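PDB 2G3B: putative TetR-family transcriptional regulator from Rhodococcus sp., which probably binds cis-regulatory DNA and acts as a transcription factor, most likely a repressor. Local coordinates for residues Y57-A62 / T122-S127; S127-A132 / T154-V159; N102-S107 / E112-P117. All blocks are in the same frame, centred on the assembly; numbering follows the deposited sequence. Where two conformers were deposited one is given.

Contact 1. Residues Y57-A62 / T122-S127; sequences YINDRA and TAAWVS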
ATOM      1  N   TYR A  57      -4.774  -8.481 -16.586  1.00 32.44           N
ATOM      2  CA  TYR A  57      -6.230  -8.673 -16.543  1.00 32.65           C
ATOM      3  C   TYR A  57      -6.900  -7.734 -15.498  1.00 31.69           C
ATOM      4  O   TYR A  57      -7.846  -7.024 -15.818  1.00 32.09           O
ATOM      5  CB  TYR A  57      -6.512 -10.139 -16.224  1.00 33.18           C
ATOM      6  CG  TYR A  57      -7.993 -10.484 -16.242  1.00 33.39           C
ATOM      7  CD1 TYR A  57      -8.651 -10.665 -17.444  1.00 29.47           C
ATOM      8  CD2 TYR A  57      -8.728 -10.546 -15.051  1.00 36.01           C
ATOM      9  CE1 TYR A  57     -10.014 -10.949 -17.481  1.00 34.94           C
ATOM     10  CE2 TYR A  57     -10.102 -10.832 -15.075  1.00 37.65           C
ATOM     11  CZ  TYR A  57     -10.719 -11.044 -16.298  1.00 36.72           C
ATOM     12  OH  TYR A  57     -12.070 -11.352 -16.371  1.00 42.40           O
ATOM     13  N   ILE A  58      -6.378  -7.745 -14.272  1.00 31.55           N
ATOM     14  CA  ILE A  58      -6.866  -6.923 -13.147  1.00 32.15           C
ATOM     15  C   ILE A  58      -6.754  -5.427 -13.523  1.00 32.80           C
ATOM     16  O   ILE A  58      -7.703  -4.618 -13.303  1.00 31.26           O
ATOM     17  CB  ILE A  58      -6.052  -7.271 -11.864  1.00 33.52           C
ATOM     18  CG1 ILE A  58      -6.408  -8.715 -11.408  1.00 34.25           C
ATOM     19  CG2 ILE A  58      -6.298  -6.293 -10.749  1.00 32.09           C
ATOM     20  CD1 ILE A  58      -5.332  -9.330 -10.502  1.00 38.83           C
ATOM     21  N   ASN A  59      -5.617  -5.084 -14.122  1.00 32.92           N
ATOM     22  CA  ASN A  59      -5.413  -3.672 -14.577  1.00 34.51           C
ATOM     23  C   ASN A  59      -6.398  -3.274 -15.688  1.00 35.10           C
ATOM     24  O   ASN A  59      -6.970  -2.179 -15.646  1.00 36.06           O
ATOM     25  CB  ASN A  59      -3.986  -3.424 -15.051  1.00 32.85           C
ATOM     26  CG  ASN A  59      -3.695  -1.917 -15.324  1.00 35.09           C
ATOM     27  OD1 ASN A  59      -4.010  -1.072 -14.500  1.00 33.10           O
ATOM     28  ND2 ASN A  59      -3.194  -1.612 -16.494  1.00 30.16           N
ATOM     29  N   ASP A  60      -6.584  -4.151 -16.672  1.00 35.57           N
ATOM     30  CA  ASP A  60      -7.624  -3.974 -17.683  1.00 36.83           C
ATOM     31  C   ASP A  60      -9.017  -3.838 -17.098  1.00 36.47           C
ATOM     32  O   ASP A  60      -9.765  -2.983 -17.531  1.00 35.93           O
ATOM     33  CB  ASP A  60      -7.627  -5.121 -18.705  1.00 37.37           C
ATOM     34  CG  ASP A  60      -6.403  -5.085 -19.619  1.00 42.74           C
ATOM     35  OD1 ASP A  60      -5.670  -4.063 -19.635  1.00 49.14           O
ATOM     36  OD2 ASP A  60      -6.158  -6.070 -20.308  1.00 45.54           O
ATOM     37  N   ARG A  61      -9.355  -4.677 -16.124  1.00 35.79           N
ATOM     38  CA  ARG A  61     -10.630  -4.562 -15.420  1.00 38.10           C
ATOM     39  C   ARG A  61     -10.779  -3.213 -14.669  1.00 39.44           C
ATOM     40  O   ARG A  61     -11.864  -2.580 -14.721  1.00 39.57           O
ATOM     41  CB  ARG A  61     -10.792  -5.738 -14.445  1.00 38.95           C
ATOM     42  CG  ARG A  61     -12.231  -6.158 -14.212  1.00 42.69           C
ATOM     43  CD  ARG A  61     -12.355  -7.632 -13.763  1.00 39.96           C
ATOM     44  NE  ARG A  61     -11.673  -7.864 -12.486  1.00 37.73           N
ATOM     45  CZ  ARG A  61     -11.808  -8.967 -11.777  1.00 38.87           C
ATOM     46  NH1 ARG A  61     -12.595  -9.950 -12.259  1.00 35.34           N
ATOM     47  NH2 ARG A  61     -11.152  -9.089 -10.616  1.00 36.24           N
ATOM     48  N   ALA A  62      -9.713  -2.797 -13.970  1.00 38.65           N
ATOM     49  CA  ALA A  62      -9.694  -1.530 -13.198  1.00 40.72           C
ATOM     50  C   ALA A  62      -9.832  -0.357 -14.155  1.00 41.73           C
ATOM     51  O   ALA A  62     -10.582   0.573 -13.895  1.00 43.94           O
ATOM     52  CB  ALA A  62      -8.382  -1.406 -12.434  1.00 38.23           C
ATOM     53  N   THR A 122       2.056  -1.569 -13.131  1.00 31.51           N
ATOM     54  CA  THR A 122       1.902  -0.321 -12.369  1.00 31.37           C
ATOM     55  C   THR A 122       2.280   0.870 -13.273  1.00 31.91           C
ATOM     56  O   THR A 122       1.583   1.915 -13.270  1.00 31.76           O
ATOM     57  CB  THR A 122       2.791  -0.321 -11.105  1.00 32.59           C
ATOM     58  OG1 THR A 122       2.411  -1.408 -10.288  1.00 30.28           O
ATOM     59  CG2 THR A 122       2.672   1.010 -10.300  1.00 32.28           C
ATOM     60  N   ALA A 123       3.319   0.690 -14.096  1.00 31.26           N
ATOM     61  CA  ALA A 123       3.772   1.763 -14.999  1.00 31.49           C
ATOM     62  C   ALA A 123       2.688   2.143 -16.002  1.00 30.25           C
ATOM     63  O   ALA A 123       2.519   3.298 -16.324  1.00 29.13           O
ATOM     64  CB  ALA A 123       5.066   1.378 -15.701  1.00 32.62           C
ATOM     65  N   ALA A 124       1.922   1.150 -16.476  1.00 30.13           N
ATOM     66  CA  ALA A 124       0.808   1.398 -17.379  1.00 29.68           C
ATOM     67  C   ALA A 124      -0.313   2.222 -16.694  1.00 29.91           C
ATOM     68  O   ALA A 124      -0.834   3.169 -17.274  1.00 30.28           O
ATOM     69  CB  ALA A 124       0.273   0.037 -17.907  1.00 29.68           C
ATOM     70  N   TRP A 125      -0.629   1.891 -15.449  1.00 28.66           N
ATOM     71  CA  TRP A 125      -1.608   2.656 -14.681  1.00 29.80           C
ATOM     72  C   TRP A 125      -1.116   4.090 -14.469  1.00 29.84           C
ATOM     73  O   TRP A 125      -1.839   5.079 -14.723  1.00 30.90           O
ATOM     74  CB  TRP A 125      -1.846   1.954 -13.327  1.00 29.25           C
ATOM     75  CG  TRP A 125      -2.782   2.636 -12.373  1.00 28.38           C
ATOM     76  CD1 TRP A 125      -3.771   3.561 -12.673  1.00 30.09           C
ATOM     77  CD2 TRP A 125      -2.820   2.445 -10.940  1.00 28.33           C
ATOM     78  NE1 TRP A 125      -4.403   3.955 -11.470  1.00 29.97           N
ATOM     79  CE2 TRP A 125      -3.823   3.299 -10.417  1.00 30.10           C
ATOM     80  CE3 TRP A 125      -2.053   1.670 -10.052  1.00 29.06           C
ATOM     81  CZ2 TRP A 125      -4.123   3.361  -9.043  1.00 33.38           C
ATOM     82  CZ3 TRP A 125      -2.326   1.732  -8.688  1.00 29.32           C
ATOM     83  CH2 TRP A 125      -3.352   2.572  -8.193  1.00 32.28           C
ATOM     84  N   VAL A 126       0.101   4.199 -13.991  1.00 30.04           N
ATOM     85  CA  VAL A 126       0.740   5.514 -13.798  1.00 29.82           C
ATOM     86  C   VAL A 126       0.685   6.396 -15.078  1.00 30.14           C
ATOM     87  O   VAL A 126       0.391   7.591 -15.030  1.00 30.60           O
ATOM     88  CB  VAL A 126       2.203   5.286 -13.355  1.00 30.94           C
ATOM     89  CG1 VAL A 126       3.009   6.625 -13.419  1.00 27.11           C
ATOM     90  CG2 VAL A 126       2.227   4.761 -11.868  1.00 31.67           C
ATOM     91  N   SER A 127       0.944   5.779 -16.225  1.00 30.39           N
ATOM     92  CA  SER A 127       0.973   6.470 -17.508  1.00 30.98           C
ATOM     93  C   SER A 127      -0.365   7.066 -17.907  1.00 31.99           C
ATOM     94  O   SER A 127      -0.408   8.137 -18.515  1.00 30.45           O
ATOM     95  CB  SER A 127       1.520   5.530 -18.599  1.00 31.52           C
ATOM     96  OG  SER A 127       1.741   6.223 -19.791  1.00 30.50           O
TER
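This is a small, buried helix-to-helix contact in which Asn-59 meets Ala-124 and Trp-125. It joins helix 47-66, which in TetR-family proteins links the DNA-binding domain to the C-terminal domain, with helix 115-139 of the latter. The backbones of the two segments come nearest at Asn-59 and Trp-125, whose CA atoms are 7.4 Å apart. Asn-59 supplies the reach. Its CG is anti to the backbone N (chi1 -171°), and this carries the amide across to the other helix. The two ends of the amide then part. Asn-59 OD1 lies 3.9 Å from Trp-125 CB, while Asn-59 ND2 lies 4.1 Å from Ala-124 CB. Both are van der Waals contacts. The amide and indole planes are 54° apart, so the two groups do not stack. Trp-125 offers mainly the root of its side chain, since the indole leads away from segment 57-62. The amide oxygen gets its polar partners from outside the pair. It accepts a hydrogen bond from Arg-66 NH2 and is also bonded to O1 of a glycerol, most likely a crystallisation additive, so any pocket here is only suggested. Beyond the contact, the indole of Trp-125 packs on Thr-156, Val-159 and Glu-160 of helix 148-167 and on Arg-165 of the second subunit. On the side of helix 47-66, Ile-58 packs against helices 2-23 and 92-110.

Contact 2. Residues S127-A132 / T154-V159; sequences SEIADA and TMTALV
No ring, amide, carboxylate or guanidinium group takes part where Ile-129 meets Met-155 and Thr-156, so there are no faces or edges to cover. The touching parts are aliphatic branches. Ile-129 points at both neighbours on the facing helix. Its CG1 lies beside the backbone N (chi1 -63°), with CG2 anti to that N. Ile-129 CG1 meets Thr-156 CG2 at 3.8 Å, and the two side chains lie alongside, pointing opposite ways. CG2 of Ile-129, and more loosely CD1 at the end of the CG1 branch, lie toward the methyl end of Met-155, which is present as selenomethionine. CG2 is modelled closer to Met-155 CE than two carbons can sit, and Met-155 has a second conformer, so the exact place of this methyl is doubtful. The contact joins helices 115-139 and 148-167 in the all-helical C-terminal domain. Helix 148-167 also lies at the subunit interface, as is usual in TetR-family dimers, and its Ala-157 packs on Leu-162 of the second subunit. Between segments 127-132 and 154-159 the CA atoms come nearest at Ile-129 and Thr-156, 8.0 Å apart. Thr-156 divides its side chain between two tasks. While its methyl packs on Ile-129, its OG1 is within hydrogen-bonding distance of the carbonyls of Ala-152 and Val-153, which would share its one proton. The same OG1 is bonded to Arg-165 NH2 of the second subunit. Helix 76-86 packs alongside: Leu-84 touches both Ile-129 and Met-155.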
ATOM      1  N   SER A 127       0.944   5.779 -16.225  1.00 30.39           N
ATOM      2  CA  SER A 127       0.973   6.470 -17.508  1.00 30.98           C
ATOM      3  C   SER A 127      -0.365   7.066 -17.907  1.00 31.99           C
ATOM      4  O   SER A 127      -0.408   8.137 -18.515  1.00 30.45           O
ATOM      5  CB  SER A 127       1.520   5.530 -18.599  1.00 31.52           C
ATOM      6  OG  SER A 127       1.741   6.223 -19.791  1.00 30.50           O
ATOM      7  N   GLU A 128      -1.475   6.405 -17.557  1.00 32.90           N
ATOM      8  CA  GLU A 128      -2.799   6.981 -17.859  1.00 33.58           C
ATOM      9  C   GLU A 128      -2.955   8.267 -17.102  1.00 33.75           C
ATOM     10  O   GLU A 128      -3.460   9.252 -17.634  1.00 33.98           O
ATOM     11  CB  GLU A 128      -3.938   6.068 -17.389  1.00 33.37           C
ATOM     12  CG  GLU A 128      -3.900   4.679 -17.889  1.00 32.31           C
ATOM     13  CD  GLU A 128      -5.054   3.803 -17.252  1.00 37.70           C
ATOM     14  OE1 GLU A 128      -5.936   4.353 -16.550  1.00 40.06           O
ATOM     15  OE2 GLU A 128      -5.056   2.587 -17.445  1.00 38.84           O
ATOM     16  N   ILE A 129      -2.514   8.263 -15.843  1.00 33.28           N
ATOM     17  CA  ILE A 129      -2.610   9.445 -15.003  1.00 32.83           C
ATOM     18  C   ILE A 129      -1.628  10.535 -15.443  1.00 33.15           C
ATOM     19  O   ILE A 129      -2.016  11.711 -15.579  1.00 34.15           O
ATOM     20  CB  ILE A 129      -2.361   9.107 -13.516  1.00 33.10           C
ATOM     21  CG1 ILE A 129      -3.432   8.145 -12.968  1.00 33.75           C
ATOM     22  CG2 ILE A 129      -2.336  10.399 -12.686  1.00 35.21           C
ATOM     23  CD1 ILE A 129      -4.852   8.791 -12.926  1.00 41.50           C
ATOM     24  N   ALA A 130      -0.359  10.172 -15.677  1.00 31.37           N
ATOM     25  CA  ALA A 130       0.622  11.135 -16.216  1.00 29.22           C
ATOM     26  C   ALA A 130       0.121  11.765 -17.506  1.00 29.46           C
ATOM     27  O   ALA A 130       0.221  12.965 -17.685  1.00 29.00           O
ATOM     28  CB  ALA A 130       1.977  10.444 -16.476  1.00 29.48           C
ATOM     29  N   ASP A 131      -0.382  10.963 -18.439  1.00 29.63           N
ATOM     30  CA  ASP A 131      -0.816  11.539 -19.705  1.00 31.06           C
ATOM     31  C   ASP A 131      -1.935  12.551 -19.498  1.00 31.78           C
ATOM     32  O   ASP A 131      -1.965  13.588 -20.144  1.00 32.57           O
ATOM     33  CB  ASP A 131      -1.284  10.449 -20.663  1.00 30.05           C
ATOM     34  CG  ASP A 131      -1.700  11.007 -22.018  1.00 32.14           C
ATOM     35  OD1 ASP A 131      -0.878  11.659 -22.700  1.00 31.63           O
ATOM     36  OD2 ASP A 131      -2.841  10.778 -22.438  1.00 33.44           O
ATOM     37  N   ALA A 132      -2.877  12.217 -18.615  1.00 32.50           N
ATOM     38  CA  ALA A 132      -3.956  13.144 -18.290  1.00 34.27           C
ATOM     39  C   ALA A 132      -3.414  14.473 -17.830  1.00 33.83           C
ATOM     40  O   ALA A 132      -3.860  15.541 -18.297  1.00 34.80           O
ATOM     41  CB  ALA A 132      -4.924  12.510 -17.221  1.00 33.06           C
ATOM     42  N   THR A 154       2.800   9.551  -7.418  1.00 31.03           N
ATOM     43  CA  THR A 154       2.298   9.902  -6.113  1.00 32.36           C
ATOM     44  C   THR A 154       0.781   9.651  -5.944  1.00 32.41           C
ATOM     45  O   THR A 154       0.334   9.083  -4.947  1.00 31.47           O
ATOM     46  CB  THR A 154       2.715  11.375  -5.838  1.00 32.43           C
ATOM     47  OG1 THR A 154       4.118  11.374  -5.787  1.00 32.41           O
ATOM     48  CG2 THR A 154       2.200  11.854  -4.531  1.00 36.15           C
HETATM   49  N   MSE A 155      -0.006  10.059  -6.928  0.50 33.28           N
HETATM   50  CA  MSE A 155      -1.444   9.876  -6.824  0.50 35.96           C
HETATM   51  C   MSE A 155      -1.819   8.415  -6.829  0.50 33.19           C
HETATM   52  O   MSE A 155      -2.666   7.993  -6.050  0.50 33.12           O
HETATM   53  CB  MSE A 155      -2.164  10.603  -7.937  0.50 34.71           C
HETATM   54  CG  MSE A 155      -2.182  12.088  -7.710  0.50 39.88           C
HETATM   55 SE   MSE A 155      -2.852  13.088  -9.207  0.50 48.99          SE
HETATM   56  CE  MSE A 155      -3.655  11.659 -10.236  0.50 44.15           C
ATOM     57  N   THR A 156      -1.181   7.633  -7.690  1.00 31.91           N
ATOM     58  CA  THR A 156      -1.508   6.197  -7.735  1.00 30.79           C
ATOM     59  C   THR A 156      -0.999   5.505  -6.482  1.00 30.52           C
ATOM     60  O   THR A 156      -1.632   4.559  -5.993  1.00 29.99           O
ATOM     61  CB  THR A 156      -0.978   5.518  -8.976  1.00 30.21           C
ATOM     62  OG1 THR A 156       0.431   5.706  -9.043  1.00 31.77           O
ATOM     63  CG2 THR A 156      -1.673   6.085 -10.250  1.00 28.83           C
ATOM     64  N   ALA A 157       0.168   5.933  -5.984  1.00 29.01           N
ATOM     65  CA  ALA A 157       0.669   5.396  -4.709  1.00 30.32           C
ATOM     66  C   ALA A 157      -0.303   5.698  -3.546  1.00 30.15           C
ATOM     67  O   ALA A 157      -0.520   4.855  -2.653  1.00 30.39           O
ATOM     68  CB  ALA A 157       2.095   5.920  -4.392  1.00 28.67           C
ATOM     69  N   LEU A 158      -0.867   6.903  -3.541  1.00 30.07           N
ATOM     70  CA  LEU A 158      -1.930   7.293  -2.581  1.00 29.51           C
ATOM     71  C   LEU A 158      -3.163   6.366  -2.663  1.00 30.48           C
ATOM     72  O   LEU A 158      -3.664   5.875  -1.651  1.00 30.47           O
ATOM     73  CB  LEU A 158      -2.359   8.783  -2.766  1.00 30.48           C
ATOM     74  CG  LEU A 158      -3.575   9.228  -1.930  1.00 29.97           C
ATOM     75  CD1 LEU A 158      -3.240   9.111  -0.355  1.00 27.77           C
ATOM     76  CD2 LEU A 158      -4.103  10.636  -2.318  1.00 30.50           C
ATOM     77  N   VAL A 159      -3.601   6.061  -3.869  1.00 29.08           N
ATOM     78  CA  VAL A 159      -4.704   5.066  -4.027  1.00 30.28           C
ATOM     79  C   VAL A 159      -4.329   3.699  -3.398  1.00 30.94           C
ATOM     80  O   VAL A 159      -5.117   3.105  -2.686  1.00 28.97           O
ATOM     81  CB  VAL A 159      -5.065   4.874  -5.551  1.00 29.56           C
ATOM     82  CG1 VAL A 159      -5.982   3.615  -5.796  1.00 31.39           C
ATOM     83  CG2 VAL A 159      -5.683   6.200  -6.122  1.00 29.26           C
TER

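Contact 3. Residues N102-S107 / E112-P117; sequences NELRAS and EALRDP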
ATOM      1  N   ASN A 102      -3.596  -5.742  -3.872  1.00 33.74           N
ATOM      2  CA  ASN A 102      -3.027  -5.684  -2.532  1.00 34.11           C
ATOM      3  C   ASN A 102      -2.122  -6.890  -2.218  1.00 34.22           C
ATOM      4  O   ASN A 102      -0.994  -6.725  -1.727  1.00 33.20           O
ATOM      5  CB  ASN A 102      -4.188  -5.629  -1.518  1.00 33.92           C
ATOM      6  CG  ASN A 102      -3.779  -5.005  -0.195  1.00 38.84           C
ATOM      7  OD1 ASN A 102      -3.667  -5.692   0.808  1.00 44.17           O
ATOM      8  ND2 ASN A 102      -3.552  -3.705  -0.195  1.00 31.82           N
ATOM      9  N   GLU A 103      -2.613  -8.099  -2.548  1.00 33.61           N
ATOM     10  CA  GLU A 103      -1.837  -9.351  -2.391  1.00 33.74           C
ATOM     11  C   GLU A 103      -0.583  -9.386  -3.250  1.00 32.41           C
ATOM     12  O   GLU A 103       0.503  -9.710  -2.783  1.00 32.61           O
ATOM     13  CB  GLU A 103      -2.697 -10.590  -2.729  1.00 33.47           C
ATOM     14  CG  GLU A 103      -3.738 -10.916  -1.655  1.00 35.33           C
ATOM     15  CD  GLU A 103      -3.110 -11.533  -0.396  1.00 39.18           C
ATOM     16  OE1 GLU A 103      -1.945 -12.024  -0.437  1.00 36.20           O
ATOM     17  OE2 GLU A 103      -3.823 -11.553   0.636  1.00 43.56           O
ATOM     18  N   LEU A 104      -0.739  -9.078  -4.513  1.00 32.08           N
ATOM     19  CA  LEU A 104       0.420  -9.050  -5.424  1.00 31.76           C
ATOM     20  C   LEU A 104       1.461  -8.029  -5.034  1.00 31.99           C
ATOM     21  O   LEU A 104       2.696  -8.297  -5.096  1.00 32.35           O
ATOM     22  CB  LEU A 104      -0.070  -8.759  -6.835  1.00 31.55           C
ATOM     23  CG  LEU A 104      -0.886  -9.934  -7.413  1.00 35.15           C
ATOM     24  CD1 LEU A 104      -1.846  -9.422  -8.486  1.00 36.33           C
ATOM     25  CD2 LEU A 104      -0.006 -11.086  -7.957  1.00 39.92           C
ATOM     26  N   ARG A 105       0.989  -6.836  -4.672  1.00 31.61           N
ATOM     27  CA  ARG A 105       1.944  -5.765  -4.208  1.00 32.30           C
ATOM     28  C   ARG A 105       2.743  -6.217  -2.952  1.00 32.61           C
ATOM     29  O   ARG A 105       3.977  -6.071  -2.882  1.00 34.30           O
ATOM     30  CB  ARG A 105       1.188  -4.442  -3.988  1.00 30.03           C
ATOM     31  CG  ARG A 105       1.980  -3.410  -3.212  1.00 32.24           C
ATOM     32  CD  ARG A 105       3.097  -2.785  -4.050  1.00 27.62           C
ATOM     33  NE  ARG A 105       2.588  -2.097  -5.237  1.00 28.84           N
ATOM     34  CZ  ARG A 105       3.296  -1.875  -6.339  1.00 32.38           C
ATOM     35  NH1 ARG A 105       4.580  -2.254  -6.434  1.00 30.50           N
ATOM     36  NH2 ARG A 105       2.720  -1.261  -7.354  1.00 33.03           N
ATOM     37  N   ALA A 106       2.058  -6.804  -1.970  1.00 32.95           N
ATOM     38  CA  ALA A 106       2.690  -7.312  -0.753  1.00 33.33           C
ATOM     39  C   ALA A 106       3.629  -8.476  -1.039  1.00 33.71           C
ATOM     40  O   ALA A 106       4.716  -8.572  -0.464  1.00 35.40           O
ATOM     41  CB  ALA A 106       1.594  -7.749   0.316  1.00 32.19           C
ATOM     42  N   SER A 107       3.242  -9.353  -1.955  1.00 35.06           N
ATOM     43  CA  SER A 107       4.045 -10.561  -2.220  1.00 34.46           C
ATOM     44  C   SER A 107       5.307 -10.275  -2.996  1.00 35.14           C
ATOM     45  O   SER A 107       6.294 -10.984  -2.833  1.00 35.29           O
ATOM     46  CB  SER A 107       3.211 -11.605  -2.978  1.00 34.49           C
ATOM     47  OG  SER A 107       2.238 -12.186  -2.106  1.00 34.79           O
ATOM     48  N   GLU A 112      10.731 -12.203  -5.757  1.00 41.06           N
ATOM     49  CA  GLU A 112      11.376 -11.266  -6.696  1.00 43.43           C
ATOM     50  C   GLU A 112      10.893 -11.379  -8.159  1.00 40.51           C
ATOM     51  O   GLU A 112      10.874 -10.383  -8.889  1.00 39.07           O
ATOM     52  CB  GLU A 112      12.898 -11.398  -6.567  1.00 42.29           C
ATOM     53  CG  GLU A 112      13.752 -10.859  -7.711  1.00 47.75           C
ATOM     54  CD  GLU A 112      15.194 -10.648  -7.260  1.00 49.62           C
ATOM     55  OE1 GLU A 112      16.107 -10.516  -8.127  1.00 57.35           O
ATOM     56  OE2 GLU A 112      15.410 -10.612  -6.014  1.00 57.16           O
ATOM     57  N   ALA A 113      10.461 -12.569  -8.567  1.00 39.19           N
ATOM     58  CA  ALA A 113       9.985 -12.776  -9.953  1.00 38.75           C
ATOM     59  C   ALA A 113       8.741 -11.953 -10.304  1.00 37.65           C
ATOM     60  O   ALA A 113       8.499 -11.688 -11.478  1.00 37.95           O
ATOM     61  CB  ALA A 113       9.689 -14.271 -10.239  1.00 38.59           C
ATOM     62  N   LEU A 114       7.937 -11.640  -9.285  1.00 37.02           N
ATOM     63  CA  LEU A 114       6.707 -10.862  -9.436  1.00 36.96           C
ATOM     64  C   LEU A 114       6.990  -9.385  -9.716  1.00 35.87           C
ATOM     65  O   LEU A 114       6.126  -8.620 -10.161  1.00 33.45           O
ATOM     66  CB  LEU A 114       5.905 -10.958  -8.133  1.00 37.87           C
ATOM     67  CG  LEU A 114       4.722 -11.921  -8.099  1.00 43.13           C
ATOM     68  CD1 LEU A 114       3.890 -11.689  -6.796  1.00 42.90           C
ATOM     69  CD2 LEU A 114       3.881 -11.558  -9.371  1.00 42.92           C
ATOM     70  N   ARG A 115       8.206  -8.965  -9.403  1.00 35.16           N
ATOM     71  CA  ARG A 115       8.540  -7.510  -9.376  1.00 34.15           C
ATOM     72  C   ARG A 115       8.487  -6.889 -10.742  1.00 33.64           C
ATOM     73  O   ARG A 115       7.880  -5.792 -10.903  1.00 33.45           O
ATOM     74  CB  ARG A 115       9.923  -7.269  -8.743  1.00 34.60           C
ATOM     75  CG  ARG A 115       9.932  -7.531  -7.250  1.00 35.00           C
ATOM     76  CD  ARG A 115      11.351  -7.392  -6.735  1.00 33.46           C
ATOM     77  NE  ARG A 115      11.349  -7.565  -5.272  1.00 38.43           N
ATOM     78  CZ  ARG A 115      12.426  -7.404  -4.517  1.00 44.60           C
ATOM     79  NH1 ARG A 115      13.599  -7.066  -5.083  1.00 39.60           N
ATOM     80  NH2 ARG A 115      12.338  -7.579  -3.211  1.00 45.80           N
ATOM     81  N   ASP A 116       9.099  -7.557 -11.734  1.00 33.46           N
ATOM     82  CA  ASP A 116       9.135  -6.979 -13.106  1.00 34.02           C
ATOM     83  C   ASP A 116       7.720  -6.863 -13.732  1.00 33.94           C
ATOM     84  O   ASP A 116       7.352  -5.810 -14.226  1.00 34.32           O
ATOM     85  CB  ASP A 116      10.092  -7.755 -14.040  1.00 35.02           C
ATOM     86  CG  ASP A 116      11.557  -7.373 -13.821  1.00 38.03           C
ATOM     87  OD1 ASP A 116      11.844  -6.398 -13.081  1.00 41.06           O
ATOM     88  OD2 ASP A 116      12.414  -8.017 -14.416  1.00 37.95           O
ATOM     89  N   PRO A 117       6.925  -7.941 -13.718  1.00 33.12           N
ATOM     90  CA  PRO A 117       5.554  -7.751 -14.217  1.00 33.13           C
ATOM     91  C   PRO A 117       4.752  -6.682 -13.454  1.00 33.10           C
ATOM     92  O   PRO A 117       4.059  -5.895 -14.089  1.00 31.81           O
ATOM     93  CB  PRO A 117       4.873  -9.148 -14.035  1.00 33.79           C
ATOM     94  CG  PRO A 117       5.909 -10.065 -13.680  1.00 32.69           C
ATOM     95  CD  PRO A 117       7.207  -9.350 -13.367  1.00 34.56           C
TER
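The backbones of the two segments come nearest at Leu-104 and Leu-114, whose CA atoms are 7.7 Å apart. Segment 102-107 is helical throughout, within helix 92-110. Segment 112-117 takes in the end of the short connection that follows. Its residues 112-114 have helical backbone angles without the regular bonds, and the later ones run into helix 115-139. Leu-114 points across to segment 102-107 and carries the contact. Its CD1 lies 3.9 Å from Ser-107 CB and 4.0 Å from Leu-104 O, so it rests against the helix backbone as well as side chains. The two leucine side chains cross at about a right angle, with Leu-104 CD2 4.1 Å from Leu-114 CD1. Leu-104 carries this packing on to Leu-55 of helix 47-66 and to Ile-16 and Ile-21 of helix 2-23, which in TetR-family proteins belongs to the DNA-binding domain. Ser-107 turns its CB to Leu-114, because OG lies back beside its own backbone N (chi1 -72°). There Ser-107 OG donates to Glu-103 O at 3.1 Å, from 38° out of the carbonyl plane. Ser-107 N reaches the same oxygen from the opposite face. Arg-115 ties the connection further through bonds to the carbonyls of Ala-108 and Val-109. The chemistry implies a purely van der Waals join between the segments: the hydroxyl of the buried Ser-107 spends its bond within its own helix, and Leu-114 meets its carbon side.

All three contacts are buried and share helix 115-139, which meets a different helix in each. Contact 1 lies nearest the centre of the chain. There the contact to helix 47-66 is made by a polar amide, whose oxygen is bonded by Arg-66. Contacts 2 and 3, within the C-terminal domain, meet by aliphatic carbons; their hydroxyls bond within their own helices or, in contact 2, also to the second subunit. Contacts 1 and 2 share Ser-127 and touch where Val-126 packs on Thr-156. Contacts 1 and 3 meet through Ile-58 and Leu-104, and through a weak bond from Arg-105 to Thr-122. Contacts 2 and 3 do not touch; their nearest atoms are about 7 Å apart. Each also borders the second subunit.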